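Local coordinates for protein ribonucleoside triphosphate reductase (Lactobacillus leichmannii, PDB 1L1L) that catalyses the adenosylcobalamin-dependent reduction of ribonucleoside triphosphates to 2'-deoxyribonucleoside triphosphates, as an allosterically regulated monomeric class II ribonucleotide reductase, at residues 195-200 and 273-278; 207-212 and 249-254; 626-631 and 659-664. All blocks are in the same frame, centred on the assembly; numbering follows the deposited sequence.

Contact 1: residues 195-200 and 273-278; sequences YDASVK and GPMPLI
S198 and A197 of the helix 195-200 meet M275, I278 and P274 at the start of the helix 275-289. The closest fit is between I278 and S198. The I278 CG1 branch lies beside the backbone N (chi1 -69°) and then runs out extended. Its tip, CD1, comes 3.4 Å from S198 CB, a close approach for two carbons. The same CD1 is 3.4 Å from S198 OG. This hydroxyl is turned back beside its own backbone N and is hydrogen-bonded to S194 O one turn earlier. What it meets across the contact is apolar: the ring carbon P274 CG lies 3.6 Å from S198 OG.

Both segments belong to the insertion domain of the B12-dependent reductases. In this enzyme the insertion is thought to stand in for the second subunit of dimeric relatives. Here two of its helices touch near their backbones, with S198 CA and M275 CA 5.2 Å apart.

M275 covers the A197 side. Its CG starts out beside the backbone N, and the chain then bends at both chi2 (74°) and chi3 (75°). The two bends lay CG, SD and CE around the methyl group of A197. A197 CB is 3.6 Å from M275 CG and 3.7 Å from M275 SD. The terminal methyl, M275 CE, is a little farther off, 4.1 Å from A197 CB. The contact is van der Waals packing, mostly of carbon and sulfur, and no hydrogen bond crosses between the segments.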
loop_
_atom_site.group_PDB
_atom_site.type_symbol
_atom_site.label_atom_id
_atom_site.label_comp_id
_atom_site.label_asym_id
_atom_site.label_seq_id
_atom_site.Cartn_x
_atom_site.Cartn_y
_atom_site.Cartn_z
ATOM N N TYR A 195 20.792 -4.234 -26.392
ATOM C CA TYR A 195 21.894 -5.189 -26.426
ATOM C C TYR A 195 23.047 -4.817 -25.494
ATOM O O TYR A 195 23.323 -5.528 -24.528
ATOM C CB TYR A 195 22.416 -5.345 -27.856
ATOM C CG TYR A 195 23.696 -6.138 -27.945
ATOM C CD1 TYR A 195 24.895 -5.518 -28.296
ATOM C CD2 TYR A 195 23.714 -7.504 -27.658
ATOM C CE1 TYR A 195 26.086 -6.238 -28.360
ATOM C CE2 TYR A 195 24.897 -8.235 -27.719
ATOM C CZ TYR A 195 26.082 -7.595 -28.070
ATOM O OH TYR A 195 27.261 -8.311 -28.128
ATOM N N ASP A 196 23.722 -3.708 -25.781
ATOM C CA ASP A 196 24.843 -3.286 -24.948
ATOM C C ASP A 196 24.476 -3.338 -23.467
ATOM O O ASP A 196 25.073 -4.099 -22.702
ATOM C CB ASP A 196 25.305 -1.870 -25.330
ATOM C CG ASP A 196 26.031 -1.830 -26.673
ATOM O OD1 ASP A 196 26.943 -2.662 -26.886
ATOM O OD2 ASP A 196 25.700 -0.961 -27.512
ATOM N N ALA A 197 23.489 -2.537 -23.073
ATOM C CA ALA A 197 23.041 -2.486 -21.686
ATOM C C ALA A 197 22.870 -3.866 -21.061
ATOM O O ALA A 197 23.225 -4.077 -19.896
ATOM C CB ALA A 197 21.733 -1.712 -21.593
ATOM N N SER A 198 22.328 -4.804 -21.828
ATOM C CA SER A 198 22.111 -6.151 -21.319
ATOM C C SER A 198 23.419 -6.919 -21.154
ATOM O O SER A 198 23.595 -7.659 -20.187
ATOM C CB SER A 198 21.172 -6.920 -22.245
ATOM O OG SER A 198 19.911 -6.281 -22.324
ATOM N N VAL A 199 24.328 -6.748 -22.107
ATOM C CA VAL A 199 25.620 -7.421 -22.045
ATOM C C VAL A 199 26.275 -7.001 -20.738
ATOM O O VAL A 199 26.897 -7.814 -20.054
ATOM C CB VAL A 199 26.531 -7.007 -23.237
ATOM C CG1 VAL A 199 27.956 -7.508 -23.022
ATOM C CG2 VAL A 199 25.971 -7.576 -24.532
ATOM N N LYS A 200 26.113 -5.727 -20.395
ATOM C CA LYS A 200 26.676 -5.183 -19.171
ATOM C C LYS A 200 26.167 -5.868 -17.909
ATOM O O LYS A 200 26.889 -5.949 -16.914
ATOM C CB LYS A 200 26.396 -3.690 -19.081
ATOM C CG LYS A 200 27.202 -2.862 -20.059
ATOM C CD LYS A 200 26.969 -1.374 -19.847
ATOM C CE LYS A 200 25.517 -0.967 -20.124
ATOM N NZ LYS A 200 24.532 -1.513 -19.136
ATOM N N GLY A 273 13.339 -1.742 -19.529
ATOM C CA GLY A 273 14.245 -2.472 -20.394
ATOM C C GLY A 273 14.401 -3.837 -19.744
ATOM O O GLY A 273 13.945 -4.021 -18.618
ATOM N N PRO A 274 15.042 -4.807 -20.403
ATOM C CA PRO A 274 15.204 -6.139 -19.818
ATOM C C PRO A 274 16.348 -6.244 -18.812
ATOM O O PRO A 274 16.465 -7.246 -18.114
ATOM C CB PRO A 274 15.453 -7.004 -21.041
ATOM C CG PRO A 274 16.332 -6.093 -21.871
ATOM C CD PRO A 274 15.646 -4.743 -21.748
ATOM N N MET A 275 17.178 -5.208 -18.737
ATOM C CA MET A 275 18.330 -5.220 -17.845
ATOM C C MET A 275 17.999 -5.654 -16.418
ATOM O O MET A 275 18.618 -6.580 -15.894
ATOM C CB MET A 275 19.017 -3.851 -17.847
ATOM C CG MET A 275 19.667 -3.478 -19.182
ATOM S SD MET A 275 18.468 -2.999 -20.479
ATOM C CE MET A 275 18.043 -1.380 -19.911
ATOM N N PRO A 276 17.023 -4.999 -15.764
ATOM C CA PRO A 276 16.704 -5.423 -14.394
ATOM C C PRO A 276 16.251 -6.877 -14.317
ATOM O O PRO A 276 16.492 -7.557 -13.310
ATOM C CB PRO A 276 15.611 -4.438 -13.964
ATOM C CG PRO A 276 14.986 -4.019 -15.273
ATOM C CD PRO A 276 16.193 -3.854 -16.165
ATOM N N LEU A 277 15.600 -7.357 -15.377
ATOM C CA LEU A 277 15.136 -8.743 -15.410
ATOM C C LEU A 277 16.316 -9.710 -15.507
ATOM O O LEU A 277 16.298 -10.789 -14.920
ATOM C CB LEU A 277 14.200 -8.975 -16.603
ATOM C CG LEU A 277 13.714 -10.416 -16.781
ATOM C CD1 LEU A 277 12.919 -10.841 -15.557
ATOM C CD2 LEU A 277 12.868 -10.534 -18.051
ATOM N N ILE A 278 17.338 -9.317 -16.262
ATOM C CA ILE A 278 18.523 -10.157 -16.441
ATOM C C ILE A 278 19.190 -10.408 -15.086
ATOM O O ILE A 278 19.365 -11.552 -14.678
ATOM C CB ILE A 278 19.515 -9.489 -17.423
ATOM C CG1 ILE A 278 18.906 -9.496 -18.832
ATOM C CG2 ILE A 278 20.864 -10.217 -17.413
ATOM C CD1 ILE A 278 19.549 -8.548 -19.794
#

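Contact 2: residues 207-212 and 249-254; sequences NELVQD and KLILDL
K249 on the strand and D212 on the loop join in a salt bridge at the surface. The lysine chain can be followed outward. CB points toward the loop, and chi1 of -65° sets CG beside the backbone N. Neither atom yet touches D212. From CG onward the chain is fully extended. K249 CD is the first atom to reach the carboxylate, 3.3 Å from D212 OD2. K249 CE passes 3.5 Å from the same oxygen. The tip, K249 NZ, donates to D212 OD2 at 2.8 Å. The two side chains run nearly perpendicular, and the ammonium group meets OD2 from above the carboxylate plane, 47° out of it. The other oxygen, OD1, receives weak hydrogen bonds from the backbone N of D214 and S215.

Two residues on, I251 makes the apolar half of the contact. I251 CG2 touches L209 CD1 at 3.8 Å. On the other branch, I251 CD1 lies against the glutamine stem, 3.7 Å from Q211 CB and 3.8 Å from Q211 CG.

The strand 249-253 is the middle one of a three-stranded parallel sheet in the insertion domain, between 183-187 and 216-219. K249 and I251 face the loop, while L252 packs on L281 of the helix 275-289. L209 also rests on Q185 and V187 of strand 183-187.

The loop thus lies over the sheet through side chains, with no backbone pairing between the two segments. Solvent probably screens the ion pair, whose contribution is likely modest, and the apolar contacts of I251 hold the loop as well.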
loop_
_atom_site.group_PDB
_atom_site.type_symbol
_atom_site.label_atom_id
_atom_site.label_comp_id
_atom_site.label_asym_id
_atom_site.label_seq_id
_atom_site.Cartn_x
_atom_site.Cartn_y
_atom_site.Cartn_z
ATOM N N ASN A 207 25.603 -14.445 -30.891
ATOM C CA ASN A 207 26.847 -15.050 -31.350
ATOM C C ASN A 207 27.559 -15.815 -30.232
ATOM O O ASN A 207 27.994 -16.953 -30.429
ATOM C CB ASN A 207 27.768 -13.973 -31.914
ATOM N N GLU A 208 27.665 -15.189 -29.059
ATOM C CA GLU A 208 28.332 -15.787 -27.899
ATOM C C GLU A 208 27.566 -16.960 -27.293
ATOM O O GLU A 208 28.127 -17.750 -26.532
ATOM C CB GLU A 208 28.529 -14.734 -26.806
ATOM C CG GLU A 208 28.718 -13.324 -27.327
ATOM C CD GLU A 208 29.899 -13.208 -28.258
ATOM O OE1 GLU A 208 31.031 -13.489 -27.811
ATOM O OE2 GLU A 208 29.695 -12.837 -29.435
ATOM N N LEU A 209 26.285 -17.066 -27.624
ATOM C CA LEU A 209 25.440 -18.128 -27.089
ATOM C C LEU A 209 25.960 -19.545 -27.332
ATOM O O LEU A 209 26.260 -19.934 -28.465
ATOM C CB LEU A 209 24.021 -18.007 -27.657
ATOM C CG LEU A 209 23.009 -19.034 -27.135
ATOM C CD1 LEU A 209 22.851 -18.883 -25.624
ATOM C CD2 LEU A 209 21.674 -18.839 -27.830
ATOM N N VAL A 210 26.058 -20.313 -26.253
ATOM C CA VAL A 210 26.513 -21.694 -26.330
ATOM C C VAL A 210 25.305 -22.599 -26.125
ATOM O O VAL A 210 24.829 -22.767 -25.005
ATOM C CB VAL A 210 27.562 -22.002 -25.238
ATOM C CG1 VAL A 210 27.996 -23.455 -25.330
ATOM C CG2 VAL A 210 28.760 -21.073 -25.392
ATOM N N GLN A 211 24.803 -23.174 -27.212
ATOM C CA GLN A 211 23.644 -24.049 -27.127
ATOM C C GLN A 211 23.918 -25.447 -27.662
ATOM O O GLN A 211 24.857 -25.666 -28.428
ATOM C CB GLN A 211 22.463 -23.440 -27.894
ATOM C CG GLN A 211 21.284 -24.393 -28.089
ATOM C CD GLN A 211 20.126 -23.760 -28.841
ATOM O OE1 GLN A 211 20.313 -23.170 -29.908
ATOM N NE2 GLN A 211 18.918 -23.890 -28.292
ATOM N N ASP A 212 23.085 -26.387 -27.232
ATOM C CA ASP A 212 23.168 -27.770 -27.664
ATOM C C ASP A 212 21.739 -28.306 -27.680
ATOM O O ASP A 212 20.841 -27.716 -27.077
ATOM C CB ASP A 212 24.067 -28.589 -26.721
ATOM C CG ASP A 212 23.577 -28.596 -25.282
ATOM O OD1 ASP A 212 22.481 -29.141 -25.022
ATOM O OD2 ASP A 212 24.294 -28.061 -24.409
ATOM N N LYS A 249 19.955 -27.304 -18.384
ATOM C CA LYS A 249 20.450 -26.301 -19.310
ATOM C C LYS A 249 19.291 -25.423 -19.763
ATOM O O LYS A 249 18.429 -25.862 -20.520
ATOM C CB LYS A 249 21.110 -26.975 -20.513
ATOM C CG LYS A 249 22.361 -27.762 -20.158
ATOM C CD LYS A 249 23.044 -28.333 -21.401
ATOM C CE LYS A 249 24.338 -29.053 -21.036
ATOM N NZ LYS A 249 25.068 -29.587 -22.229
ATOM N N LEU A 250 19.279 -24.181 -19.292
ATOM C CA LEU A 250 18.218 -23.244 -19.632
ATOM C C LEU A 250 18.725 -22.021 -20.383
ATOM O O LEU A 250 19.721 -21.404 -20.002
ATOM C CB LEU A 250 17.486 -22.794 -18.362
ATOM C CG LEU A 250 16.370 -21.765 -18.579
ATOM C CD1 LEU A 250 15.396 -22.293 -19.629
ATOM C CD2 LEU A 250 15.656 -21.478 -17.258
ATOM N N ILE A 251 18.027 -21.677 -21.457
ATOM C CA ILE A 251 18.382 -20.518 -22.257
ATOM C C ILE A 251 17.142 -19.644 -22.391
ATOM O O ILE A 251 16.187 -20.021 -23.063
ATOM C CB ILE A 251 18.837 -20.919 -23.670
ATOM C CG1 ILE A 251 19.977 -21.939 -23.589
ATOM C CG2 ILE A 251 19.278 -19.671 -24.431
ATOM C CD1 ILE A 251 20.347 -22.562 -24.930
ATOM N N LEU A 252 17.152 -18.487 -21.737
ATOM C CA LEU A 252 16.020 -17.566 -21.810
ATOM C C LEU A 252 16.366 -16.434 -22.778
ATOM O O LEU A 252 17.353 -15.714 -22.588
ATOM C CB LEU A 252 15.696 -17.011 -20.417
ATOM C CG LEU A 252 15.197 -18.043 -19.403
ATOM C CD1 LEU A 252 14.969 -17.378 -18.053
ATOM C CD2 LEU A 252 13.906 -18.675 -19.899
ATOM N N ASP A 253 15.551 -16.292 -23.820
ATOM C CA ASP A 253 15.763 -15.269 -24.843
ATOM C C ASP A 253 14.882 -14.040 -24.575
ATOM O O ASP A 253 13.655 -14.129 -24.656
ATOM C CB ASP A 253 15.421 -15.853 -26.221
ATOM C CG ASP A 253 15.972 -15.026 -27.363
ATOM O OD1 ASP A 253 15.913 -13.783 -27.284
ATOM O OD2 ASP A 253 16.454 -15.621 -28.352
ATOM N N LEU A 254 15.510 -12.907 -24.257
ATOM C CA LEU A 254 14.784 -11.662 -23.973
ATOM C C LEU A 254 15.047 -10.632 -25.076
ATOM O O LEU A 254 15.123 -9.428 -24.812
ATOM C CB LEU A 254 15.241 -11.063 -22.631
ATOM C CG LEU A 254 15.660 -11.992 -21.487
ATOM C CD1 LEU A 254 15.801 -11.165 -20.215
ATOM C CD2 LEU A 254 14.643 -13.099 -21.285
#

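Contact 3: residues 626-631 and 659-664; sequences VSIAEQ and DQVESL
I628 faces three side chains of the 659-664 segment at once, and each lies against it differently. With L664 it crosses at a slant. L664 CD1 sits against both branches of the isoleucine, 3.6 Å from I628 CG2 and 3.7 Å from I628 CG1. With Q660 the side chains lie antiparallel, passing side by side, and Q660 OE1 comes within 3.5 Å of I628 CG2. V661 stands nearly perpendicular, and its CG2 meets I628 CD1 at 4.0 Å. The isoleucine torsions explain this spread. CG1 is anti to the backbone N (chi1 -177°) and carries CD1 outward in an extended chain to V661. The shorter branch, CG2, turns to Q660 and L664. Beside this cluster, L664 CD2 reaches the start of the other helix, 4.1 Å from A629 CA.

A water forms the polar link. It accepts from A629 N at 3.2 Å and donates to Q660 OE1 at 2.8 Å. A629 lies in the first turn of its helix, where backbone N-H groups lack partners within the helix. The water meets this need and ties the turn to the glutamine, whose chain is extended beyond CG. The same turn has an N-cap: S627 OG accepts from E630 N. I628 N is hydrogen-bonded to E657 OE2.

Both helices pack at their N-terminal ends, and the strand 650-653 lies between them in sequence. This strand belongs to a mixed sheet that is probably part of the enzyme's ten-stranded alpha-beta barrel. I628 rests on its I651 and F653, and Q631 NE2 bonds to T652 O. V661 packs on F653 too, and also on A367 of the helix 363-373.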
loop_
_atom_site.group_PDB
_atom_site.type_symbol
_atom_site.label_atom_id
_atom_site.label_comp_id
_atom_site.label_asym_id
_atom_site.label_seq_id
_atom_site.Cartn_x
_atom_site.Cartn_y
_atom_site.Cartn_z
ATOM N N VAL A 626 4.851 13.443 21.656
ATOM C CA VAL A 626 3.947 12.408 22.165
ATOM C C VAL A 626 4.717 11.205 22.703
ATOM O O VAL A 626 5.500 10.578 21.986
ATOM C CB VAL A 626 2.972 11.929 21.077
ATOM C CG1 VAL A 626 2.032 10.881 21.645
ATOM C CG2 VAL A 626 2.181 13.105 20.547
ATOM N N SER A 627 4.487 10.873 23.967
ATOM C CA SER A 627 5.192 9.756 24.580
ATOM C C SER A 627 4.911 8.430 23.884
ATOM O O SER A 627 3.847 8.225 23.305
ATOM C CB SER A 627 4.816 9.637 26.056
ATOM O OG SER A 627 3.533 9.055 26.191
ATOM N N ILE A 628 5.871 7.515 23.953
ATOM C CA ILE A 628 5.688 6.214 23.330
ATOM C C ILE A 628 4.496 5.513 23.992
ATOM O O ILE A 628 3.691 4.873 23.325
ATOM C CB ILE A 628 6.976 5.355 23.451
ATOM C CG1 ILE A 628 6.787 4.023 22.719
ATOM C CG2 ILE A 628 7.347 5.153 24.915
ATOM C CD1 ILE A 628 8.029 3.139 22.729
ATOM N N ALA A 629 4.362 5.668 25.306
ATOM C CA ALA A 629 3.253 5.042 26.022
ATOM C C ALA A 629 1.904 5.507 25.480
ATOM O O ALA A 629 0.974 4.708 25.323
ATOM C CB ALA A 629 3.344 5.350 27.515
ATOM N N GLU A 630 1.791 6.798 25.193
ATOM C CA GLU A 630 0.529 7.322 24.673
ATOM C C GLU A 630 0.232 6.856 23.253
ATOM O O GLU A 630 -0.924 6.672 22.888
ATOM C CB GLU A 630 0.508 8.853 24.714
ATOM C CG GLU A 630 -0.881 9.395 24.424
ATOM C CD GLU A 630 -0.943 10.906 24.428
ATOM O OE1 GLU A 630 -0.113 11.533 25.127
ATOM O OE2 GLU A 630 -1.833 11.458 23.745
ATOM N N GLN A 631 1.267 6.684 22.438
ATOM C CA GLN A 631 1.056 6.223 21.074
ATOM C C GLN A 631 0.509 4.793 21.091
ATOM O O GLN A 631 -0.397 4.467 20.332
ATOM C CB GLN A 631 2.366 6.300 20.276
ATOM C CG GLN A 631 2.823 7.726 20.024
ATOM C CD GLN A 631 4.081 7.821 19.179
ATOM O OE1 GLN A 631 4.104 7.399 18.021
ATOM N NE2 GLN A 631 5.132 8.388 19.751
ATOM N N ASP A 659 14.054 2.367 26.473
ATOM C CA ASP A 659 13.972 1.499 27.640
ATOM C C ASP A 659 12.549 1.044 27.881
ATOM O O ASP A 659 12.304 0.192 28.731
ATOM C CB ASP A 659 14.466 2.244 28.880
ATOM C CG ASP A 659 15.893 2.712 28.739
ATOM O OD1 ASP A 659 16.809 1.859 28.799
ATOM O OD2 ASP A 659 16.100 3.934 28.552
ATOM N N GLN A 660 11.608 1.610 27.127
ATOM C CA GLN A 660 10.205 1.270 27.292
ATOM C C GLN A 660 9.626 0.378 26.205
ATOM O O GLN A 660 8.532 -0.144 26.363
ATOM C CB GLN A 660 9.368 2.544 27.365
ATOM C CG GLN A 660 9.669 3.445 28.538
ATOM C CD GLN A 660 8.851 4.718 28.475
ATOM O OE1 GLN A 660 7.628 4.674 28.379
ATOM N NE2 GLN A 660 9.524 5.859 28.521
ATOM N N VAL A 661 10.356 0.206 25.108
ATOM C CA VAL A 661 9.881 -0.610 23.992
ATOM C C VAL A 661 9.483 -2.042 24.357
ATOM O O VAL A 661 8.381 -2.485 24.024
ATOM C CB VAL A 661 10.936 -0.657 22.849
ATOM C CG1 VAL A 661 10.439 -1.538 21.706
ATOM C CG2 VAL A 661 11.218 0.757 22.351
ATOM N N GLU A 662 10.368 -2.769 25.035
ATOM C CA GLU A 662 10.065 -4.148 25.402
ATOM C C GLU A 662 8.869 -4.200 26.346
ATOM O O GLU A 662 8.005 -5.060 26.210
ATOM C CB GLU A 662 11.268 -4.820 26.086
ATOM C CG GLU A 662 11.189 -6.351 26.039
ATOM C CD GLU A 662 11.799 -7.030 27.247
ATOM O OE1 GLU A 662 12.984 -6.769 27.557
ATOM O OE2 GLU A 662 11.088 -7.840 27.884
ATOM N N SER A 663 8.831 -3.262 27.287
ATOM C CA SER A 663 7.763 -3.173 28.285
ATOM C C SER A 663 6.386 -2.955 27.665
ATOM O O SER A 663 5.410 -3.613 28.033
ATOM C CB SER A 663 8.035 -2.013 29.254
ATOM O OG SER A 663 9.359 -2.040 29.751
ATOM N N LEU A 664 6.308 -2.013 26.732
ATOM C CA LEU A 664 5.040 -1.719 26.088
ATOM C C LEU A 664 4.596 -2.841 25.162
ATOM O O LEU A 664 3.406 -3.133 25.071
ATOM C CB LEU A 664 5.125 -0.381 25.344
ATOM C CG LEU A 664 5.150 0.794 26.335
ATOM C CD1 LEU A 664 5.701 2.053 25.672
ATOM C CD2 LEU A 664 3.741 1.016 26.878
HETATM O O HOH W 1 5.974 6.812 27.787
#

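In the fold
Contacts 1 and 2 belong to the insertion domain, and their centres are about 15 Å apart. Along the chain, both segments of contact 2 fall between those of contact 1. The strand 249-253 leads on to the helix 275-289, and the two contacts touch directly where L254 CD1 packs on L277 CD2, 3.7 Å away. Together they join loop, sheet and helices of the insertion domain. Contact 3 comes later in the chain and lies elsewhere, beside strand 650-653, probably of the ten-stranded barrel. Its centre is about 48 Å from that of contact 1 and about 57 Å from that of contact 2. The inserted unit, probably the dimer mimic, is thus well separated from contact 3.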